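Local coordinates for nisin immunity protein (Lactococcus lactis subsp. lactis, PDB 5XHB) that takes part, as a membrane-anchored lipoprotein of the producing bacterium, in immunity against nisin supplied from outside the cell, at residues A[32-37]-A[91-96]; A[37-42]-A[74-79]; A[49-54]-A[65-70]; A[142-147]-A[219-224]; A[192-197]-A[213-218]. All blocks are in the same frame, centred on the assembly; numbering follows the deposited sequence.

Interaction 1: residues A[32-37]-A[91-96]; sequences KEIPQE and YYKILP
Q36 and Y91 run side by side and point the same way, with CG of Q36 set 3.4 Å from CE1 of Y91 and the amide turned 56° from the ring plane. The E33 side chain passes obliquely by the Y92 ring, CB of E33 3.7 Å from CE2 of Y92. With CG anti to the backbone N (chi1 174°) and the chain extended beyond it, E33 carries its carboxylate alongside the ring towards the hydroxyl, and a water bridges OE1 and Y92 OH; that hydroxyl is also bonded to R90. E33 and Y92 form an antiparallel non-hydrogen-bonded pair where strand 25-33 meets strand 90-96 in the N-terminal sheet. Two backbone bonds flank the pair: K93 N to K32 O at 2.9 Å, and I34 N to Y91 O at 2.7 Å. I34 sets its CB 4.1 Å from CB of Y91, while its CD1 approaches CB of K93 at 4.1 Å. A second water joins E33 OE2, I34 O and Y91 N.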
# COMPACT_ATOMS: atom_id res chain seq x y z
N LYS A 32 -10.63 3.72 -0.47
CA LYS A 32 -11.73 4.10 -1.37
C LYS A 32 -12.84 4.82 -0.62
O LYS A 32 -13.63 4.17 0.06
CB LYS A 32 -12.30 2.87 -2.08
CG LYS A 32 -11.29 2.13 -2.93
CD LYS A 32 -11.10 2.80 -4.31
CE LYS A 32 -10.09 2.01 -5.15
NZ LYS A 32 -10.06 2.37 -6.62
N GLU A 33 -12.93 6.14 -0.75
CA GLU A 33 -13.96 6.87 -0.01
C GLU A 33 -15.31 6.74 -0.70
O GLU A 33 -15.40 6.76 -1.93
CB GLU A 33 -13.57 8.35 0.13
CG GLU A 33 -14.66 9.20 0.77
CD GLU A 33 -14.25 10.65 0.99
OE1 GLU A 33 -13.11 11.03 0.63
OE2 GLU A 33 -15.06 11.41 1.55
N ILE A 34 -16.35 6.57 0.11
CA ILE A 34 -17.73 6.51 -0.38
C ILE A 34 -18.47 7.81 -0.03
O ILE A 34 -18.56 8.15 1.15
CB ILE A 34 -18.49 5.33 0.24
CG1 ILE A 34 -17.73 4.01 0.04
CG2 ILE A 34 -19.91 5.24 -0.31
CD1 ILE A 34 -17.46 3.68 -1.40
N PRO A 35 -19.00 8.52 -1.03
CA PRO A 35 -19.75 9.75 -0.70
C PRO A 35 -20.97 9.44 0.16
O PRO A 35 -21.59 8.39 -0.00
CB PRO A 35 -20.16 10.30 -2.07
CG PRO A 35 -19.29 9.59 -3.08
CD PRO A 35 -19.03 8.23 -2.47
N GLN A 36 -21.32 10.36 1.05
CA GLN A 36 -22.40 10.14 2.00
C GLN A 36 -23.71 9.81 1.28
O GLN A 36 -24.52 9.05 1.79
CB GLN A 36 -22.58 11.37 2.90
CG GLN A 36 -23.18 11.06 4.26
CD GLN A 36 -24.69 11.08 4.26
OE1 GLN A 36 -25.31 11.56 3.31
NE2 GLN A 36 -25.29 10.55 5.32
N GLU A 37 -23.89 10.38 0.10
CA GLU A 37 -25.13 10.18 -0.65
C GLU A 37 -25.27 8.74 -1.16
O GLU A 37 -26.37 8.32 -1.50
CB GLU A 37 -25.21 11.16 -1.83
CG GLU A 37 -23.93 11.31 -2.64
CD GLU A 37 -22.96 12.34 -2.05
OE1 GLU A 37 -22.30 13.04 -2.85
OE2 GLU A 37 -22.84 12.44 -0.81
N TYR A 91 -16.74 7.99 4.92
CA TYR A 91 -17.04 6.57 4.79
C TYR A 91 -16.03 5.94 3.84
O TYR A 91 -15.74 6.50 2.78
CB TYR A 91 -18.45 6.36 4.25
CG TYR A 91 -19.53 7.01 5.08
CD1 TYR A 91 -19.86 8.35 4.89
CD2 TYR A 91 -20.23 6.29 6.03
CE1 TYR A 91 -20.86 8.95 5.63
CE2 TYR A 91 -21.23 6.88 6.78
CZ TYR A 91 -21.54 8.21 6.57
OH TYR A 91 -22.54 8.80 7.32
N TYR A 92 -15.51 4.77 4.21
CA TYR A 92 -14.53 4.12 3.36
C TYR A 92 -14.93 2.68 3.13
O TYR A 92 -15.35 1.99 4.06
CB TYR A 92 -13.13 4.20 3.99
CG TYR A 92 -12.50 5.56 3.85
CD1 TYR A 92 -12.69 6.54 4.82
CD2 TYR A 92 -11.73 5.88 2.74
CE1 TYR A 92 -12.13 7.80 4.68
CE2 TYR A 92 -11.15 7.13 2.60
CZ TYR A 92 -11.36 8.08 3.57
OH TYR A 92 -10.79 9.33 3.44
N LYS A 93 -14.82 2.25 1.88
CA LYS A 93 -15.17 0.88 1.50
C LYS A 93 -14.32 -0.11 2.28
O LYS A 93 -13.15 0.17 2.55
CB LYS A 93 -14.97 0.67 -0.01
CG LYS A 93 -15.47 -0.68 -0.55
CD LYS A 93 -15.15 -0.84 -2.07
CE LYS A 93 -15.93 0.13 -2.93
NZ LYS A 93 -15.53 0.09 -4.40
N ILE A 94 -14.92 -1.23 2.66
CA ILE A 94 -14.15 -2.33 3.24
C ILE A 94 -14.16 -3.47 2.22
O ILE A 94 -15.11 -3.61 1.45
CB ILE A 94 -14.70 -2.82 4.60
CG1 ILE A 94 -16.14 -3.33 4.46
CG2 ILE A 94 -14.57 -1.72 5.67
CD1 ILE A 94 -16.61 -4.16 5.65
N LEU A 95 -13.09 -4.26 2.22
CA LEU A 95 -12.95 -5.38 1.28
C LEU A 95 -12.41 -6.59 2.02
O LEU A 95 -11.73 -6.44 3.03
CB LEU A 95 -12.01 -5.00 0.12
CG LEU A 95 -12.50 -4.04 -0.96
CD1 LEU A 95 -11.38 -3.71 -1.96
CD2 LEU A 95 -13.73 -4.60 -1.70
N PRO A 96 -12.69 -7.80 1.51
CA PRO A 96 -12.06 -9.00 2.07
C PRO A 96 -10.54 -8.90 1.95
O PRO A 96 -10.04 -8.25 1.03
CB PRO A 96 -12.60 -10.15 1.20
CG PRO A 96 -13.72 -9.56 0.39
CD PRO A 96 -13.53 -8.08 0.33
O HOH W 1 -17.23 10.00 2.74
O HOH W 2 -10.22 10.12 1.18

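Interaction 2: residues A[37-42]-A[74-79]; sequences ENVNNS and NIYEAS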
# COMPACT_ATOMS: atom_id res chain seq x y z
N GLU A 37 -23.89 10.38 0.10
CA GLU A 37 -25.13 10.18 -0.65
C GLU A 37 -25.27 8.74 -1.16
O GLU A 37 -26.37 8.32 -1.50
CB GLU A 37 -25.21 11.16 -1.83
CG GLU A 37 -23.93 11.31 -2.64
CD GLU A 37 -22.96 12.34 -2.05
OE1 GLU A 37 -22.30 13.04 -2.85
OE2 GLU A 37 -22.84 12.44 -0.81
N ASN A 38 -24.17 8.00 -1.19
CA ASN A 38 -24.18 6.62 -1.65
C ASN A 38 -24.22 5.61 -0.51
O ASN A 38 -24.15 4.40 -0.72
CB ASN A 38 -22.96 6.34 -2.53
CG ASN A 38 -23.08 6.99 -3.90
OD1 ASN A 38 -24.18 7.05 -4.46
ND2 ASN A 38 -21.97 7.47 -4.44
N VAL A 39 -24.33 6.11 0.72
CA VAL A 39 -24.33 5.23 1.87
C VAL A 39 -25.76 4.99 2.32
O VAL A 39 -26.54 5.92 2.47
CB VAL A 39 -23.49 5.83 3.03
CG1 VAL A 39 -23.69 5.04 4.30
CG2 VAL A 39 -22.02 5.86 2.64
N ASN A 40 -26.12 3.72 2.49
CA ASN A 40 -27.48 3.38 2.88
C ASN A 40 -27.56 2.84 4.31
O ASN A 40 -26.99 3.42 5.23
CB ASN A 40 -28.07 2.38 1.89
CG ASN A 40 -28.24 2.98 0.50
OD1 ASN A 40 -28.16 4.20 0.32
ND2 ASN A 40 -28.49 2.12 -0.48
N ASN A 41 -28.28 1.74 4.50
CA ASN A 41 -28.54 1.23 5.84
C ASN A 41 -27.29 0.74 6.57
O ASN A 41 -26.43 0.09 5.98
CB ASN A 41 -29.58 0.11 5.77
CG ASN A 41 -30.88 0.55 5.13
OD1 ASN A 41 -31.14 1.74 4.99
ND2 ASN A 41 -31.71 -0.42 4.75
N SER A 42 -27.19 1.05 7.86
CA SER A 42 -26.18 0.40 8.69
C SER A 42 -26.47 -1.10 8.75
O SER A 42 -27.62 -1.52 8.68
CB SER A 42 -26.15 1.01 10.09
OG SER A 42 -27.30 0.64 10.82
N ASN A 74 -19.53 2.13 12.89
CA ASN A 74 -20.53 1.39 12.14
C ASN A 74 -20.08 0.90 10.78
O ASN A 74 -19.20 1.49 10.16
CB ASN A 74 -21.79 2.23 11.95
CG ASN A 74 -22.32 2.75 13.26
OD1 ASN A 74 -22.15 2.13 14.30
ND2 ASN A 74 -22.95 3.92 13.22
N ILE A 75 -20.69 -0.19 10.34
CA ILE A 75 -20.56 -0.69 8.98
C ILE A 75 -21.88 -0.47 8.27
O ILE A 75 -22.94 -0.78 8.83
CB ILE A 75 -20.17 -2.19 8.95
CG1 ILE A 75 -18.79 -2.38 9.56
CG2 ILE A 75 -20.21 -2.74 7.51
CD1 ILE A 75 -18.24 -3.77 9.42
N TYR A 76 -21.82 0.09 7.06
CA TYR A 76 -22.99 0.38 6.24
C TYR A 76 -22.98 -0.37 4.93
O TYR A 76 -21.91 -0.71 4.41
CB TYR A 76 -23.05 1.87 5.91
CG TYR A 76 -23.08 2.76 7.11
CD1 TYR A 76 -21.91 3.08 7.78
CD2 TYR A 76 -24.27 3.28 7.58
CE1 TYR A 76 -21.93 3.90 8.88
CE2 TYR A 76 -24.30 4.11 8.69
CZ TYR A 76 -23.12 4.41 9.33
OH TYR A 76 -23.14 5.22 10.44
N GLU A 77 -24.16 -0.59 4.35
CA GLU A 77 -24.20 -1.05 2.98
C GLU A 77 -24.30 0.16 2.06
O GLU A 77 -25.11 1.06 2.30
CB GLU A 77 -25.37 -2.01 2.75
CG GLU A 77 -25.37 -2.60 1.34
CD GLU A 77 -26.50 -3.59 1.12
OE1 GLU A 77 -27.39 -3.67 1.99
OE2 GLU A 77 -26.48 -4.29 0.09
N ALA A 78 -23.47 0.20 1.01
CA ALA A 78 -23.52 1.30 0.05
C ALA A 78 -24.50 0.99 -1.09
O ALA A 78 -25.03 -0.12 -1.19
CB ALA A 78 -22.12 1.58 -0.50
N SER A 79 -24.73 1.96 -1.96
CA SER A 79 -25.75 1.80 -3.00
C SER A 79 -25.39 0.74 -4.04
O SER A 79 -26.26 0.28 -4.78
CB SER A 79 -26.02 3.14 -3.69
OG SER A 79 -24.85 3.63 -4.32
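The Y76 ring receives N40 O at its edge, near the ring plane, 3.6 Å from CD2. V39 comes to it obliquely, CG1 lying 3.6 Å from CB of Y76 and almost as near to CG, and S42 meets the same ring through CA and CB beside CD2 and CE2. V39 has CG1 anti to the backbone N (chi1 170°), which turns that methyl to the root of the tyrosine. The far end of the ring is tied within its own strand: N74 ND2 donates to Y76 OH at 3.1 Å, almost straight and in the amide plane, while N74 OD1 accepts from F46 N. Y91 adds an edge-to-face ring contact. Strands 39-53 and 67-78 run antiparallel here, but the register slips by one residue between the pairs V39 with A78 and S42 with Y76, a beta bulge. Three backbone bonds join the bulged strands: S79 N to N38 O at 2.8 Å, bent to 136° at the hydrogen; N40 N to E77 O at 2.9 Å; and E77 N to N41 O, also 2.9 Å and much straighter at 170°. Within the bulged stretch, N41 N is buried by the contact and has no partner in the model, probably a small cost to strands held by polar main-chain bonds, while the N74 bond limits rotation of the Y76 hydroxyl.

Interaction 3: residues A[49-54]-A[65-70]; sequences LLIVDM and KNSVTL
Strands 39-53 and 67-78 pair antiparallel in the N-terminal sheet, and here the last residues of the first meet the first of the second. L50 with L70 and V52 with V68 are hydrogen-bonded pairs, each closed by two backbone bonds: L50 N to L70 O at 2.8 Å and L70 N to L50 O at 2.7 Å, then the same two-way exchange between V52 and V68. Between and beyond them lie the non-hydrogen-bonded pairs I51 with T69 and D53 with S67. Past the last pair the backbone N of M54, a selenomethionine in the crystal, donates to N66 O. L50, V52, V68 and L70 share one face, where the V52 and L70 side chains cross at a slant, CG2 of V52 4.2 Å from CD1 of L70, and CG1 of V68 lies 3.6 Å from V52 O. That V68 methyl stands between its backbone N and carbonyl carbon (chi1 59°), which brings it beside the V52 carbonyl oxygen. On the other face CD1 of L49 lies 3.8 Å from CG2 of T69, and CG2 of I51 meets CB of S67 at 4.2 Å. The polar ends there look outside the pair: D53 is bonded to S56 and N64, and S67 OG to N64 N. The short edge strand 59-60 flanks strand 39-53, with L60 bonded to I51 through the backbone, while L108 and F111 pack on the valine and leucine face.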
# COMPACT_ATOMS: atom_id res chain seq x y z
N LEU A 49 -12.38 4.00 19.08
CA LEU A 49 -11.46 5.12 18.91
C LEU A 49 -10.03 4.61 18.91
O LEU A 49 -9.62 3.87 19.80
CB LEU A 49 -11.67 6.16 20.02
CG LEU A 49 -10.81 7.42 19.86
CD1 LEU A 49 -11.60 8.67 20.18
CD2 LEU A 49 -9.59 7.33 20.77
N LEU A 50 -9.28 5.01 17.90
CA LEU A 50 -7.87 4.66 17.81
C LEU A 50 -7.05 5.93 17.72
O LEU A 50 -7.46 6.90 17.09
CB LEU A 50 -7.59 3.77 16.60
CG LEU A 50 -8.27 2.39 16.57
CD1 LEU A 50 -7.87 1.63 15.32
CD2 LEU A 50 -7.90 1.59 17.81
N ILE A 51 -5.87 5.90 18.35
CA ILE A 51 -4.93 7.00 18.26
C ILE A 51 -3.67 6.50 17.56
O ILE A 51 -3.03 5.56 18.03
CB ILE A 51 -4.57 7.55 19.65
CG1 ILE A 51 -5.83 8.02 20.38
CG2 ILE A 51 -3.56 8.67 19.52
CD1 ILE A 51 -5.57 8.54 21.79
N VAL A 52 -3.32 7.11 16.44
CA VAL A 52 -2.25 6.56 15.60
C VAL A 52 -1.12 7.55 15.35
O VAL A 52 -1.33 8.64 14.83
CB VAL A 52 -2.78 6.09 14.24
CG1 VAL A 52 -1.76 5.17 13.58
CG2 VAL A 52 -4.11 5.38 14.40
N ASP A 53 0.09 7.14 15.70
CA ASP A 53 1.28 7.93 15.42
C ASP A 53 1.51 7.99 13.92
O ASP A 53 1.77 6.97 13.30
CB ASP A 53 2.50 7.33 16.12
CG ASP A 53 3.76 8.13 15.87
OD1 ASP A 53 4.42 7.89 14.84
OD2 ASP A 53 4.09 9.00 16.70
N MSE A 54 1.43 9.18 13.33
CA MSE A 54 1.49 9.32 11.88
C MSE A 54 2.84 8.89 11.29
O MSE A 54 2.91 8.47 10.14
CB MSE A 54 1.19 10.76 11.48
CG MSE A 54 0.76 10.94 10.03
SE MSE A 54 -0.70 12.24 9.91
CE MSE A 54 -0.07 13.53 11.23
N LYS A 65 2.38 14.80 19.16
CA LYS A 65 2.55 15.86 18.17
C LYS A 65 2.39 15.37 16.74
O LYS A 65 2.04 16.15 15.85
CB LYS A 65 3.92 16.53 18.34
CG LYS A 65 3.95 17.70 19.32
CD LYS A 65 3.96 17.24 20.77
CE LYS A 65 4.15 18.42 21.71
NZ LYS A 65 4.62 17.99 23.06
N ASN A 66 2.65 14.09 16.51
CA ASN A 66 2.47 13.52 15.18
C ASN A 66 1.40 12.43 15.16
O ASN A 66 1.53 11.44 14.44
CB ASN A 66 3.79 12.95 14.65
CG ASN A 66 4.59 13.97 13.86
OD1 ASN A 66 4.47 15.18 14.08
ND2 ASN A 66 5.41 13.49 12.92
N SER A 67 0.34 12.61 15.95
CA SER A 67 -0.70 11.58 16.01
C SER A 67 -1.98 12.04 15.33
O SER A 67 -2.24 13.24 15.20
CB SER A 67 -0.99 11.19 17.45
OG SER A 67 -1.80 12.16 18.09
N VAL A 68 -2.78 11.07 14.90
CA VAL A 68 -4.12 11.36 14.40
C VAL A 68 -5.10 10.46 15.14
O VAL A 68 -4.79 9.30 15.44
CB VAL A 68 -4.22 11.17 12.87
CG1 VAL A 68 -3.87 9.75 12.49
CG2 VAL A 68 -5.61 11.51 12.37
N THR A 69 -6.26 11.01 15.48
CA THR A 69 -7.29 10.27 16.20
C THR A 69 -8.35 9.81 15.21
O THR A 69 -8.89 10.61 14.45
CB THR A 69 -7.94 11.12 17.30
OG1 THR A 69 -6.92 11.61 18.18
CG2 THR A 69 -8.95 10.30 18.08
N LEU A 70 -8.63 8.52 15.22
CA LEU A 70 -9.64 7.96 14.33
C LEU A 70 -10.83 7.44 15.11
O LEU A 70 -10.68 6.65 16.05
CB LEU A 70 -9.06 6.82 13.50
CG LEU A 70 -7.85 7.12 12.62
CD1 LEU A 70 -7.44 5.83 11.93
CD2 LEU A 70 -8.16 8.22 11.62

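Interaction 4: residues A[142-147]-A[219-224]; sequences SDTTVS and FKLATK
K220 lays its aliphatic chain over the backbone corner at S142 to T144, its CB 3.5 Å from S142 O and its CD 3.8 Å from T144 O. The chain bends at chi2 (-60°) and then runs alongside D143, pointing the same way; NZ forms a salt bridge with OD1 of D143 at 3.5 Å, and another with D218, which also accepts from T145 OG1. S142 grips L221 O with two donors, its backbone N at 2.9 Å and its OG at 2.7 Å. The same OG accepts from T144 N, making an ST turn at the corner. Further on, L221 N donates to T144 O at 2.8 Å, and V146 N donates to F219 O. CG2 of V146 packs 3.9 Å from CB of L221, and its CB meets CB of F219. T145 and K220 form an antiparallel non-hydrogen-bonded pair, so the chain resumes its pairing after the bend: a strand of the Spa1 C-terminal domain family region that turns a corner against strand 218-224.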
# COMPACT_ATOMS: atom_id res chain seq x y z
N SER A 142 14.95 -7.56 -5.97
CA SER A 142 15.75 -8.78 -5.89
C SER A 142 15.98 -9.40 -7.27
O SER A 142 15.50 -8.89 -8.28
CB SER A 142 15.06 -9.80 -4.99
OG SER A 142 13.90 -10.29 -5.63
N ASP A 143 16.70 -10.52 -7.29
CA ASP A 143 16.83 -11.31 -8.51
C ASP A 143 15.87 -12.51 -8.47
O ASP A 143 16.12 -13.53 -9.10
CB ASP A 143 18.27 -11.78 -8.71
CG ASP A 143 18.56 -12.20 -10.15
OD1 ASP A 143 17.84 -11.73 -11.07
OD2 ASP A 143 19.50 -12.99 -10.38
N THR A 144 14.78 -12.38 -7.71
CA THR A 144 13.74 -13.40 -7.64
C THR A 144 12.59 -13.06 -8.57
O THR A 144 12.05 -11.96 -8.49
CB THR A 144 13.20 -13.55 -6.21
OG1 THR A 144 14.26 -13.99 -5.35
CG2 THR A 144 12.03 -14.54 -6.17
N THR A 145 12.24 -14.00 -9.44
CA THR A 145 11.16 -13.82 -10.41
C THR A 145 9.81 -13.91 -9.73
O THR A 145 9.64 -14.67 -8.79
CB THR A 145 11.21 -14.89 -11.53
OG1 THR A 145 12.52 -14.95 -12.09
CG2 THR A 145 10.22 -14.56 -12.64
N VAL A 146 8.88 -13.08 -10.17
CA VAL A 146 7.48 -13.16 -9.77
C VAL A 146 6.71 -13.83 -10.89
O VAL A 146 6.62 -13.28 -11.98
CB VAL A 146 6.88 -11.76 -9.50
CG1 VAL A 146 5.41 -11.89 -9.06
CG2 VAL A 146 7.68 -11.05 -8.46
N SER A 147 6.18 -15.03 -10.63
CA SER A 147 5.50 -15.80 -11.68
C SER A 147 4.19 -15.15 -12.10
O SER A 147 3.65 -14.35 -11.37
CB SER A 147 5.21 -17.22 -11.20
OG SER A 147 4.10 -17.20 -10.33
N PHE A 219 9.50 -9.90 -14.39
CA PHE A 219 9.06 -9.27 -13.16
C PHE A 219 9.88 -9.78 -12.00
O PHE A 219 10.01 -11.00 -11.81
CB PHE A 219 7.57 -9.52 -12.95
CG PHE A 219 6.70 -8.63 -13.77
CD1 PHE A 219 6.42 -7.33 -13.35
CD2 PHE A 219 6.16 -9.08 -14.97
CE1 PHE A 219 5.61 -6.50 -14.11
CE2 PHE A 219 5.36 -8.25 -15.74
CZ PHE A 219 5.09 -6.96 -15.31
N LYS A 220 10.45 -8.85 -11.23
CA LYS A 220 11.25 -9.19 -10.06
C LYS A 220 10.55 -8.78 -8.77
O LYS A 220 9.85 -7.78 -8.72
CB LYS A 220 12.61 -8.48 -10.13
CG LYS A 220 13.43 -8.81 -11.37
CD LYS A 220 13.73 -10.31 -11.45
CE LYS A 220 14.89 -10.58 -12.45
NZ LYS A 220 14.93 -11.99 -12.94
N LEU A 221 10.81 -9.54 -7.70
CA LEU A 221 10.24 -9.27 -6.39
C LEU A 221 10.96 -8.14 -5.68
O LEU A 221 12.19 -8.17 -5.54
CB LEU A 221 10.29 -10.55 -5.55
CG LEU A 221 10.06 -10.37 -4.05
CD1 LEU A 221 8.64 -9.91 -3.82
CD2 LEU A 221 10.35 -11.68 -3.29
N ALA A 222 10.19 -7.15 -5.24
CA ALA A 222 10.70 -6.04 -4.45
C ALA A 222 10.16 -6.14 -3.03
O ALA A 222 8.95 -6.23 -2.84
CB ALA A 222 10.31 -4.70 -5.06
N THR A 223 11.05 -6.10 -2.04
CA THR A 223 10.61 -6.22 -0.65
C THR A 223 11.19 -5.12 0.24
O THR A 223 12.24 -4.57 -0.06
CB THR A 223 10.99 -7.59 -0.06
OG1 THR A 223 12.40 -7.79 -0.20
CG2 THR A 223 10.28 -8.70 -0.81
N LYS A 224 10.49 -4.81 1.33
CA LYS A 224 10.86 -3.68 2.17
C LYS A 224 12.19 -3.94 2.87
O LYS A 224 12.39 -5.01 3.44
CB LYS A 224 9.76 -3.38 3.20
CG LYS A 224 10.20 -2.45 4.34
CD LYS A 224 10.59 -1.04 3.85
CE LYS A 224 11.68 -0.39 4.75
NZ LYS A 224 12.07 1.03 4.42

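Interaction 5: residues A[192-197]-A[213-218]; sequences TEWDYG and VEINDD
I215 places CG2 over one face of the W194 indole, 3.6 Å from the centroid of the five-membered ring and 15° off its normal, a CH-pi contact. CD1 of the same isoleucine reaches CD2 of Y196 at 3.6 Å and CE3 of W194 at 3.7 Å, so that it touches both rings. CE2 of Y196 lies in the indole plane at its edge. Beside them N216 answers D195 twice: its OD1 accepts from D195 N at 2.9 Å, and its backbone N donates to D195 O at 2.8 Å. G197 N gives a further bond to E214 O, also 2.8 Å. Outside this shell, F164 meets W194 edge-to-face, I141 packs on W194, Y196 and I215, and S129 O holds the Y196 hydroxyl. A type II' turn from I215 to D218 leads from this hairpin of strands 191-202 and 210-215 into strand 218-224. Where strand 210-215 ends, the N216 side-chain carbonyl takes the place of a backbone acceptor for D195 N, so the ladder is carried one bond into the turn.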
# COMPACT_ATOMS: atom_id res chain seq x y z
N THR A 192 25.84 -1.60 -15.23
CA THR A 192 24.68 -2.43 -15.47
C THR A 192 23.54 -1.53 -15.94
O THR A 192 23.34 -0.47 -15.34
CB THR A 192 24.27 -3.20 -14.20
OG1 THR A 192 25.32 -4.10 -13.84
CG2 THR A 192 22.98 -3.98 -14.40
N GLU A 193 22.84 -1.92 -17.00
CA GLU A 193 21.64 -1.19 -17.39
C GLU A 193 20.37 -1.94 -17.01
O GLU A 193 20.19 -3.11 -17.36
CB GLU A 193 21.60 -0.90 -18.90
CG GLU A 193 20.28 -0.21 -19.30
CD GLU A 193 20.21 0.27 -20.76
OE1 GLU A 193 21.26 0.49 -21.39
OE2 GLU A 193 19.09 0.41 -21.28
N TRP A 194 19.48 -1.26 -16.30
CA TRP A 194 18.15 -1.79 -16.03
C TRP A 194 17.12 -0.95 -16.73
O TRP A 194 17.16 0.28 -16.65
CB TRP A 194 17.84 -1.82 -14.54
CG TRP A 194 18.42 -2.98 -13.81
CD1 TRP A 194 19.31 -3.92 -14.28
CD2 TRP A 194 18.13 -3.34 -12.46
NE1 TRP A 194 19.60 -4.83 -13.28
CE2 TRP A 194 18.88 -4.50 -12.16
CE3 TRP A 194 17.31 -2.79 -11.47
CZ2 TRP A 194 18.83 -5.12 -10.91
CZ3 TRP A 194 17.25 -3.42 -10.23
CH2 TRP A 194 18.01 -4.57 -9.97
N ASP A 195 16.19 -1.61 -17.41
CA ASP A 195 15.08 -0.92 -18.05
C ASP A 195 13.84 -1.28 -17.24
O ASP A 195 13.50 -2.45 -17.13
CB ASP A 195 14.96 -1.35 -19.51
CG ASP A 195 16.26 -1.12 -20.29
OD1 ASP A 195 16.87 -0.05 -20.09
OD2 ASP A 195 16.70 -2.00 -21.06
N TYR A 196 13.20 -0.28 -16.65
CA TYR A 196 12.14 -0.51 -15.67
C TYR A 196 10.78 -0.36 -16.31
O TYR A 196 10.46 0.69 -16.89
CB TYR A 196 12.23 0.48 -14.51
CG TYR A 196 13.56 0.55 -13.79
CD1 TYR A 196 14.69 1.08 -14.42
CD2 TYR A 196 13.67 0.16 -12.46
CE1 TYR A 196 15.91 1.18 -13.75
CE2 TYR A 196 14.90 0.25 -11.79
CZ TYR A 196 16.01 0.77 -12.44
OH TYR A 196 17.22 0.87 -11.80
N GLY A 197 9.96 -1.40 -16.20
CA GLY A 197 8.65 -1.40 -16.83
C GLY A 197 7.51 -1.17 -15.85
O GLY A 197 7.51 -0.20 -15.10
N VAL A 213 8.31 -5.61 -9.84
CA VAL A 213 8.81 -4.59 -10.76
C VAL A 213 9.36 -5.26 -12.00
O VAL A 213 10.19 -6.17 -11.90
CB VAL A 213 9.93 -3.72 -10.12
CG1 VAL A 213 10.25 -2.51 -11.03
CG2 VAL A 213 9.52 -3.28 -8.73
N GLU A 214 8.91 -4.82 -13.17
CA GLU A 214 9.43 -5.30 -14.43
C GLU A 214 10.83 -4.73 -14.66
O GLU A 214 11.00 -3.51 -14.77
CB GLU A 214 8.48 -4.91 -15.57
CG GLU A 214 8.52 -5.80 -16.77
CD GLU A 214 7.37 -5.54 -17.73
OE1 GLU A 214 6.79 -4.42 -17.71
OE2 GLU A 214 7.04 -6.45 -18.51
N ILE A 215 11.83 -5.61 -14.67
CA ILE A 215 13.21 -5.22 -14.95
C ILE A 215 13.64 -5.95 -16.20
O ILE A 215 13.67 -7.18 -16.21
CB ILE A 215 14.18 -5.59 -13.81
CG1 ILE A 215 13.77 -4.95 -12.48
CG2 ILE A 215 15.61 -5.20 -14.19
CD1 ILE A 215 13.77 -3.45 -12.49
N ASN A 216 13.97 -5.20 -17.24
CA ASN A 216 14.27 -5.81 -18.54
C ASN A 216 13.12 -6.73 -18.96
O ASN A 216 11.99 -6.25 -19.12
CB ASN A 216 15.63 -6.51 -18.48
CG ASN A 216 16.74 -5.52 -18.13
OD1 ASN A 216 16.58 -4.32 -18.35
ND2 ASN A 216 17.84 -6.01 -17.56
N ASP A 217 13.35 -8.03 -19.09
CA ASP A 217 12.29 -8.89 -19.59
C ASP A 217 11.62 -9.78 -18.55
O ASP A 217 11.02 -10.79 -18.92
CB ASP A 217 12.81 -9.77 -20.72
CG ASP A 217 13.22 -8.96 -21.93
OD1 ASP A 217 12.32 -8.39 -22.58
OD2 ASP A 217 14.42 -8.89 -22.22
N ASP A 218 11.70 -9.46 -17.27
CA ASP A 218 10.82 -10.17 -16.35
C ASP A 218 10.56 -9.46 -15.05
O ASP A 218 11.27 -8.53 -14.65
CB ASP A 218 11.32 -11.60 -16.07
CG ASP A 218 12.45 -11.64 -15.09
OD1 ASP A 218 13.37 -10.81 -15.25
OD2 ASP A 218 12.41 -12.51 -14.17

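In the fold
Interactions 1, 2 and 3 belong to the N-terminal antiparallel sheet and are complete along the chain before 4 and 5, in the C-terminal sheet, begin; centres of the two groups lie about 32 to 44 Å apart. Interactions 1 and 2 have centres about 8 Å apart, share E37 and pack directly, Y91 and I34 each on V39. Interaction 3 uses the same strands as interaction 2, 39-53 and 67-78, about 25 Å away between centres. Segments of 3 fall between those of 2, and those of 2 within the span of 1. Interactions 4 and 5, centres about 11 Å apart, meet through strands 210-215 and 218-224. No contact of this set joins the two sheets, consistent with two separately built halves.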